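Side-chain contacts in peptidase M28 (Shewanella amazonensis SB2B, PDB 3IIB), which probably hydrolyses dipeptides or trims C-terminal residues as a zinc-dependent exopeptidase, using a pair of zinc ions: residues A53-L58 with V238-K243; G168-S173 with V219-E224; P351-M356 with V364-N369. All blocks are in the same frame, centred on the assembly; numbering follows the deposited sequence. Where two conformers were deposited one is given.

Interaction 1. Residues A53-L58 with V238-K243; sequences AKLQSL and VIAEVK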
# COMPACT_ATOMS: atom_id res chain seq x y z
N ALA A 53 -26.03 2.14 -19.93
CA ALA A 53 -26.57 3.46 -19.68
C ALA A 53 -25.54 4.51 -20.12
O ALA A 53 -25.90 5.52 -20.71
CB ALA A 53 -26.93 3.64 -18.17
N LYS A 54 -24.27 4.25 -19.82
CA LYS A 54 -23.24 5.22 -20.12
C LYS A 54 -23.11 5.40 -21.59
O LYS A 54 -23.02 6.53 -22.09
CB LYS A 54 -21.90 4.80 -19.49
CG LYS A 54 -20.75 5.80 -19.70
CD LYS A 54 -21.01 7.11 -18.95
CE LYS A 54 -21.13 6.94 -17.44
NZ LYS A 54 -21.33 8.25 -16.74
N LEU A 55 -23.07 4.29 -22.32
CA LEU A 55 -22.90 4.38 -23.77
C LEU A 55 -24.11 5.02 -24.41
O LEU A 55 -23.96 5.83 -25.33
CB LEU A 55 -22.62 2.99 -24.35
CG LEU A 55 -21.28 2.43 -23.85
CD1 LEU A 55 -21.18 0.94 -24.07
CD2 LEU A 55 -20.08 3.17 -24.45
N GLN A 56 -25.31 4.69 -23.93
CA GLN A 56 -26.50 5.38 -24.43
C GLN A 56 -26.46 6.88 -24.17
O GLN A 56 -26.84 7.69 -25.04
CB GLN A 56 -27.76 4.78 -23.80
CG GLN A 56 -28.04 3.36 -24.27
CD GLN A 56 -29.13 2.69 -23.48
OE1 GLN A 56 -29.41 3.05 -22.34
NE2 GLN A 56 -29.75 1.68 -24.08
N SER A 57 -25.98 7.25 -22.99
CA SER A 57 -25.95 8.63 -22.59
C SER A 57 -24.96 9.43 -23.44
O SER A 57 -25.07 10.65 -23.61
CB SER A 57 -25.60 8.77 -21.08
OG SER A 57 -24.18 8.75 -20.88
N LEU A 58 -23.95 8.74 -23.97
CA LEU A 58 -22.99 9.39 -24.83
C LEU A 58 -23.46 9.47 -26.29
O LEU A 58 -22.79 10.06 -27.13
CB LEU A 58 -21.64 8.67 -24.75
CG LEU A 58 -20.98 8.76 -23.38
CD1 LEU A 58 -19.80 7.80 -23.26
CD2 LEU A 58 -20.56 10.21 -23.13
N VAL A 238 -20.48 -5.85 -23.82
CA VAL A 238 -21.27 -4.65 -24.03
C VAL A 238 -20.66 -3.89 -25.19
O VAL A 238 -19.42 -3.67 -25.21
CB VAL A 238 -21.30 -3.78 -22.76
CG1 VAL A 238 -21.98 -2.40 -23.00
CG2 VAL A 238 -21.96 -4.53 -21.60
N ILE A 239 -21.50 -3.53 -26.16
CA ILE A 239 -21.01 -3.05 -27.44
C ILE A 239 -21.66 -1.71 -27.77
O ILE A 239 -22.90 -1.52 -27.59
CB ILE A 239 -21.25 -4.08 -28.53
CG1 ILE A 239 -20.45 -5.39 -28.23
CG2 ILE A 239 -20.89 -3.46 -29.92
CD1 ILE A 239 -20.82 -6.59 -29.10
N ALA A 240 -20.83 -0.81 -28.26
CA ALA A 240 -21.32 0.45 -28.87
C ALA A 240 -20.67 0.70 -30.19
O ALA A 240 -19.51 0.31 -30.44
CB ALA A 240 -21.06 1.64 -27.97
N GLU A 241 -21.41 1.39 -31.05
CA GLU A 241 -20.92 1.68 -32.38
C GLU A 241 -21.09 3.14 -32.76
O GLU A 241 -22.08 3.79 -32.42
CB GLU A 241 -21.62 0.78 -33.43
CG GLU A 241 -21.29 -0.69 -33.28
CD GLU A 241 -22.07 -1.62 -34.17
OE1 GLU A 241 -22.89 -1.16 -35.01
OE2 GLU A 241 -21.84 -2.84 -34.05
N VAL A 242 -20.05 3.65 -33.42
CA VAL A 242 -20.09 4.83 -34.24
C VAL A 242 -20.37 4.37 -35.67
O VAL A 242 -19.57 3.68 -36.28
CB VAL A 242 -18.75 5.59 -34.20
CG1 VAL A 242 -18.84 6.84 -35.12
CG2 VAL A 242 -18.38 5.98 -32.74
N LYS A 243 -21.51 4.74 -36.22
CA LYS A 243 -21.94 4.24 -37.51
C LYS A 243 -20.98 4.71 -38.62
O LYS A 243 -20.56 5.87 -38.63
CB LYS A 243 -23.39 4.72 -37.79
CG LYS A 243 -23.99 4.18 -39.06
CD LYS A 243 -25.53 4.31 -39.15
CE LYS A 243 -26.00 5.71 -39.39
NZ LYS A 243 -27.48 5.69 -39.73

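Interaction 2. Residues G168-S173 with V219-E224; sequences GIIIRS and VVISLE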
# COMPACT_ATOMS: atom_id res chain seq x y z
N GLY A 168 -1.41 -27.43 0.47
CA GLY A 168 -1.69 -26.04 0.16
C GLY A 168 -0.53 -25.36 -0.53
O GLY A 168 0.58 -25.88 -0.54
N ILE A 169 -0.77 -24.15 -1.07
CA ILE A 169 0.30 -23.36 -1.62
C ILE A 169 0.11 -21.90 -1.22
O ILE A 169 -1.02 -21.38 -1.19
CB ILE A 169 0.43 -23.51 -3.12
CG1 ILE A 169 1.55 -22.64 -3.68
CG2 ILE A 169 -0.90 -23.16 -3.87
CD1 ILE A 169 1.87 -23.00 -5.15
N ILE A 170 1.22 -21.27 -0.84
CA ILE A 170 1.28 -19.82 -0.80
C ILE A 170 2.31 -19.36 -1.80
O ILE A 170 3.35 -20.00 -1.96
CB ILE A 170 1.63 -19.24 0.61
CG1 ILE A 170 2.83 -19.94 1.22
CG2 ILE A 170 0.37 -19.32 1.57
CD1 ILE A 170 3.52 -19.14 2.42
N ILE A 171 2.04 -18.22 -2.43
CA ILE A 171 3.01 -17.62 -3.33
C ILE A 171 3.35 -16.18 -2.91
O ILE A 171 2.52 -15.45 -2.35
CB ILE A 171 2.56 -17.64 -4.83
CG1 ILE A 171 1.39 -16.67 -5.11
CG2 ILE A 171 2.33 -19.09 -5.29
CD1 ILE A 171 1.06 -16.55 -6.63
N ARG A 172 4.58 -15.77 -3.18
CA ARG A 172 4.86 -14.35 -3.23
C ARG A 172 4.02 -13.73 -4.33
O ARG A 172 4.06 -14.16 -5.49
CB ARG A 172 6.33 -14.07 -3.53
CG ARG A 172 6.69 -12.57 -3.68
CD ARG A 172 8.15 -12.38 -4.08
NE ARG A 172 9.08 -12.73 -3.02
CZ ARG A 172 9.51 -11.89 -2.07
NH1 ARG A 172 9.12 -10.59 -2.07
NH2 ARG A 172 10.35 -12.32 -1.14
N SER A 173 3.25 -12.72 -3.95
CA SER A 173 2.39 -11.99 -4.87
C SER A 173 3.13 -11.65 -6.14
O SER A 173 4.32 -11.25 -6.11
CB SER A 173 1.89 -10.70 -4.24
OG SER A 173 0.81 -10.97 -3.33
N VAL A 219 9.67 -22.92 8.90
CA VAL A 219 8.53 -22.02 9.09
C VAL A 219 7.25 -22.82 8.96
O VAL A 219 7.08 -23.64 8.01
CB VAL A 219 8.56 -20.87 8.07
CG1 VAL A 219 7.28 -19.97 8.15
CG2 VAL A 219 9.86 -20.08 8.24
N VAL A 220 6.39 -22.62 9.94
CA VAL A 220 5.07 -23.21 9.99
C VAL A 220 4.09 -22.10 9.90
O VAL A 220 4.24 -21.09 10.61
CB VAL A 220 4.89 -23.96 11.34
CG1 VAL A 220 3.46 -24.56 11.49
CG2 VAL A 220 5.99 -25.02 11.51
N ILE A 221 3.05 -22.25 9.08
CA ILE A 221 2.02 -21.22 8.94
C ILE A 221 0.64 -21.81 9.25
O ILE A 221 0.46 -23.03 9.22
CB ILE A 221 2.04 -20.54 7.55
CG1 ILE A 221 1.58 -21.47 6.42
CG2 ILE A 221 3.45 -19.99 7.25
CD1 ILE A 221 1.35 -20.72 5.10
N SER A 222 -0.28 -20.92 9.57
CA SER A 222 -1.72 -21.18 9.58
C SER A 222 -2.33 -20.48 8.37
O SER A 222 -1.95 -19.34 8.07
CB SER A 222 -2.35 -20.61 10.84
OG SER A 222 -3.76 -20.84 10.83
N LEU A 223 -3.25 -21.16 7.66
CA LEU A 223 -3.93 -20.58 6.50
C LEU A 223 -5.42 -20.92 6.55
O LEU A 223 -5.81 -22.09 6.71
CB LEU A 223 -3.34 -21.12 5.20
CG LEU A 223 -3.93 -20.61 3.88
CD1 LEU A 223 -3.72 -19.10 3.64
CD2 LEU A 223 -3.30 -21.42 2.72
N GLU A 224 -6.23 -19.88 6.41
CA GLU A 224 -7.67 -20.02 6.43
C GLU A 224 -8.18 -19.27 5.23
O GLU A 224 -7.87 -18.08 5.10
CB GLU A 224 -8.27 -19.41 7.69
CG GLU A 224 -9.77 -19.56 7.74
CD GLU A 224 -10.39 -19.12 9.05
OE1 GLU A 224 -9.67 -18.58 9.92
OE2 GLU A 224 -11.61 -19.38 9.18

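Interaction 3. Residues P351-M356 with V364-N369; sequences PVINAM and VAAGNN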
# COMPACT_ATOMS: atom_id res chain seq x y z
N PRO A 351 3.04 1.07 -44.75
CA PRO A 351 1.90 2.03 -44.85
C PRO A 351 1.22 2.37 -43.55
O PRO A 351 0.96 3.54 -43.32
CB PRO A 351 0.92 1.33 -45.83
CG PRO A 351 1.84 0.66 -46.76
CD PRO A 351 3.03 0.15 -45.89
N VAL A 352 1.01 1.39 -42.66
CA VAL A 352 0.35 1.69 -41.36
C VAL A 352 1.26 2.42 -40.38
O VAL A 352 0.84 3.31 -39.67
CB VAL A 352 -0.34 0.45 -40.72
CG1 VAL A 352 -1.47 -0.06 -41.64
CG2 VAL A 352 0.68 -0.67 -40.38
N ILE A 353 2.56 2.10 -40.40
CA ILE A 353 3.54 2.87 -39.62
C ILE A 353 3.44 4.33 -40.05
O ILE A 353 3.34 5.22 -39.20
CB ILE A 353 4.96 2.36 -39.86
CG1 ILE A 353 5.19 1.00 -39.16
CG2 ILE A 353 6.00 3.42 -39.43
CD1 ILE A 353 6.47 0.33 -39.70
N ASN A 354 3.47 4.56 -41.36
CA ASN A 354 3.41 5.93 -41.90
C ASN A 354 2.10 6.63 -41.48
O ASN A 354 2.11 7.80 -41.05
CB ASN A 354 3.59 5.87 -43.43
CG ASN A 354 3.65 7.26 -44.11
OD1 ASN A 354 4.41 8.14 -43.71
ND2 ASN A 354 2.86 7.43 -45.16
N ALA A 355 0.98 5.93 -41.62
CA ALA A 355 -0.32 6.48 -41.24
C ALA A 355 -0.30 6.92 -39.80
O ALA A 355 -0.94 7.93 -39.45
CB ALA A 355 -1.47 5.47 -41.43
N MSE A 356 0.36 6.15 -38.92
CA MSE A 356 0.31 6.50 -37.51
C MSE A 356 1.44 7.41 -37.07
O MSE A 356 1.62 7.63 -35.89
CB MSE A 356 0.23 5.26 -36.64
CG MSE A 356 -1.10 4.51 -36.82
SE MSE A 356 -2.63 5.60 -36.43
CE MSE A 356 -2.22 6.31 -34.80
N VAL A 364 4.63 8.49 -29.64
CA VAL A 364 4.40 7.13 -30.13
C VAL A 364 5.30 6.79 -31.32
O VAL A 364 5.21 7.43 -32.39
CB VAL A 364 2.90 6.91 -30.53
CG1 VAL A 364 2.69 5.44 -31.02
CG2 VAL A 364 2.00 7.24 -29.36
N ALA A 365 6.15 5.77 -31.11
CA ALA A 365 7.17 5.35 -32.09
C ALA A 365 6.61 4.28 -33.01
O ALA A 365 5.64 3.59 -32.68
CB ALA A 365 8.46 4.79 -31.35
N ALA A 366 7.23 4.18 -34.18
CA ALA A 366 6.99 3.09 -35.13
C ALA A 366 7.33 1.75 -34.48
O ALA A 366 8.29 1.62 -33.70
CB ALA A 366 7.78 3.30 -36.42
N GLY A 367 6.54 0.75 -34.83
CA GLY A 367 6.73 -0.59 -34.31
C GLY A 367 6.85 -1.69 -35.32
O GLY A 367 6.93 -1.48 -36.54
N ASN A 368 6.88 -2.89 -34.77
CA ASN A 368 7.11 -4.10 -35.55
C ASN A 368 5.83 -4.65 -36.15
O ASN A 368 4.77 -4.00 -36.09
CB ASN A 368 7.86 -5.16 -34.71
CG ASN A 368 7.07 -5.66 -33.53
OD1 ASN A 368 5.90 -6.00 -33.64
ND2 ASN A 368 7.72 -5.71 -32.38
N ASN A 369 5.92 -5.82 -36.78
CA ASN A 369 4.75 -6.47 -37.43
C ASN A 369 4.50 -7.86 -36.87
O ASN A 369 4.12 -8.78 -37.59
CB ASN A 369 4.90 -6.50 -38.96
CG ASN A 369 3.58 -6.69 -39.67
OD1 ASN A 369 2.50 -6.49 -39.08
ND2 ASN A 369 3.64 -7.12 -40.94
O HOH W 1 4.10 6.77 -34.74

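Interaction 1. Residues A53-L58 with V238-K243
Just before Leu55, the residue that packs on Val238 and Ala240, the carbonyl oxygen of Lys54 is gripped twice from within its own helix. Ser57 OG donates to Lys54 O at 2.8 Å, and Leu58 N donates to the same Lys54 O at 3.0 Å. Both come from one face of the carbonyl plane; the hydroxyl meets the C=O at 121°, tilted 24° from that plane. A serine suits the last turn of a helix in this way, since its short side chain can fold back onto a main-chain oxygen.

The contact itself is wholly apolar and is carried by a single leucine. With CG beside the backbone N (chi1 -65°), Leu55 sends its fork down onto the strand. Its two methyls sit side by side over the Ala240 methyl: CD1 and CD2 of Leu55 each lie 4.0 Å from Ala240 CB. CD1 also reaches along the strand to Val238, its closest neighbour, 3.6 Å from Val238 CG1, and the leucine and valine cross obliquely. Alanine is small enough to let the helix come close, with Leu55 CA 6.6 Å from Ala240 CA, while the beta-branched valine suits an extended strand and offers a methyl beside the leucine. On the other side of the strand, Ile239 and Glu241 point elsewhere, the carboxylate of Glu241 forming salt bridges with Arg62 and Arg296.

The strand segment lies between neighbours on both edges, Ile239 bonded through its backbone to Tyr64 of strand 62-84, Val238 and Ala240 to Leu299 and Val297 of strand 293-300. Helix 42-57 thus lies on one face of the sheet that continues to the zinc-binding part of the fold, with Phe60 from a loop and Thr278 of helix 267-285 also packing against Leu55.

Interaction 2. Residues G168-S173 with V219-E224
Ile170 and Ile221 meet tip to tip, and this is the tight part of the contact. Ile170 CD1 lies 3.8 Å from Ile221 CD1, and the same Ile221 methyl is 3.9 Å from Ile170 CG2, so it nestles against both branches of its partner. Each isoleucine holds CG1 in the crowded position between the backbone N and carbonyl carbon (chi1 48° for Ile170, 70° for Ile221), which projects the ethyl arm out from its strand. Beta-branched residues suit these extended backbones.

Leu223 packs more loosely: its CD2 is 4.4 Å from Ile170 CG2, and it also rests on Ala199 of strand 198-201. On the far side of strand 220-242, Val220, Ser222 and Glu224 are partly exposed, and Val220 and Glu224 lie along strand 62-84. Helix 203-213 adds Ile209 to the buried side, beside Ile170.

The two strands belong to the same large mixed sheet but are not hydrogen-bonded to each other, being paired instead with other strands. What joins them here is therefore close packing of branched aliphatic side chains in a lobe remote from the zinc ions, a cohesion that rests on shape and burial and asks for no exact bond direction.

Interaction 3. Residues P351-M356 with V364-N369
The flat peptide group of Gly367 meets Ile353 through its oxygen and not through a face. Ile353 CD1 lies 3.7 Å from Gly367 O, beyond the oxygen at a C=O...CD1 angle of about 157°, and the same oxygen accepts a hydrogen bond from His349 NE2. The methyl therefore packs against a carbonyl whose polarity is met by the histidine.

The other branch of Ile353 does the tightest packing. A chi1 of -73° sets CG1 beside the backbone N and so puts CG2 anti to it; CG2 presses on Ala366 with only 3.5 Å between Ile353 CG2 and Ala366 CB, shorter than usual for two carbons. The branched isoleucine can thus touch two successive residues at once, CG2 on Ala366 and the longer arm on Gly367. The small methyl of Ala366 lets the backbones approach, with Ile353 CA 5.7 Å from Ala366 CA, and Gly367 contributes its carbonyl oxygen alone to the contact.

Past the end of the helix, the two backbones are linked by a water. It donates to Met356 O at 2.9 Å and to Val364 O at 2.7 Å, joining two carbonyls that could not bond each other directly. The side chain of Met356, a selenomethionine here, packs on Trp342 and on Gln425 and Val429 of helix 413-432.

These segments close a beta-alpha-beta crossover: strand 337-343, helix 346-355, then the short, weakly bonded strand 365-366, parallel to the first and at the edge of a three-stranded sheet within this chain. Ala365 pairs through its backbone with Tyr338 and Ile340, while Val422 of helix 413-432 packs on Val364.

Overall arrangement
Interactions 1 and 2 are buried and purely apolar across their interfaces, whereas interaction 3 lies at the surface and adds a bridging water and a carbonyl to its hydrocarbon packing. The first two share the long strand 220-242 and its sheet: interaction 1 lays a helix on the strand's end, interaction 2 joins its start to another strand, their centres about 45 Å apart on opposite sides of the chain's centre. Interaction 2 is nested within the loop that interaction 1 closes. Interaction 3 follows later in sequence, bridging a short gap inside one beta-alpha-beta unit of a separate small sheet, its centre about 29 Å from that of interaction 1.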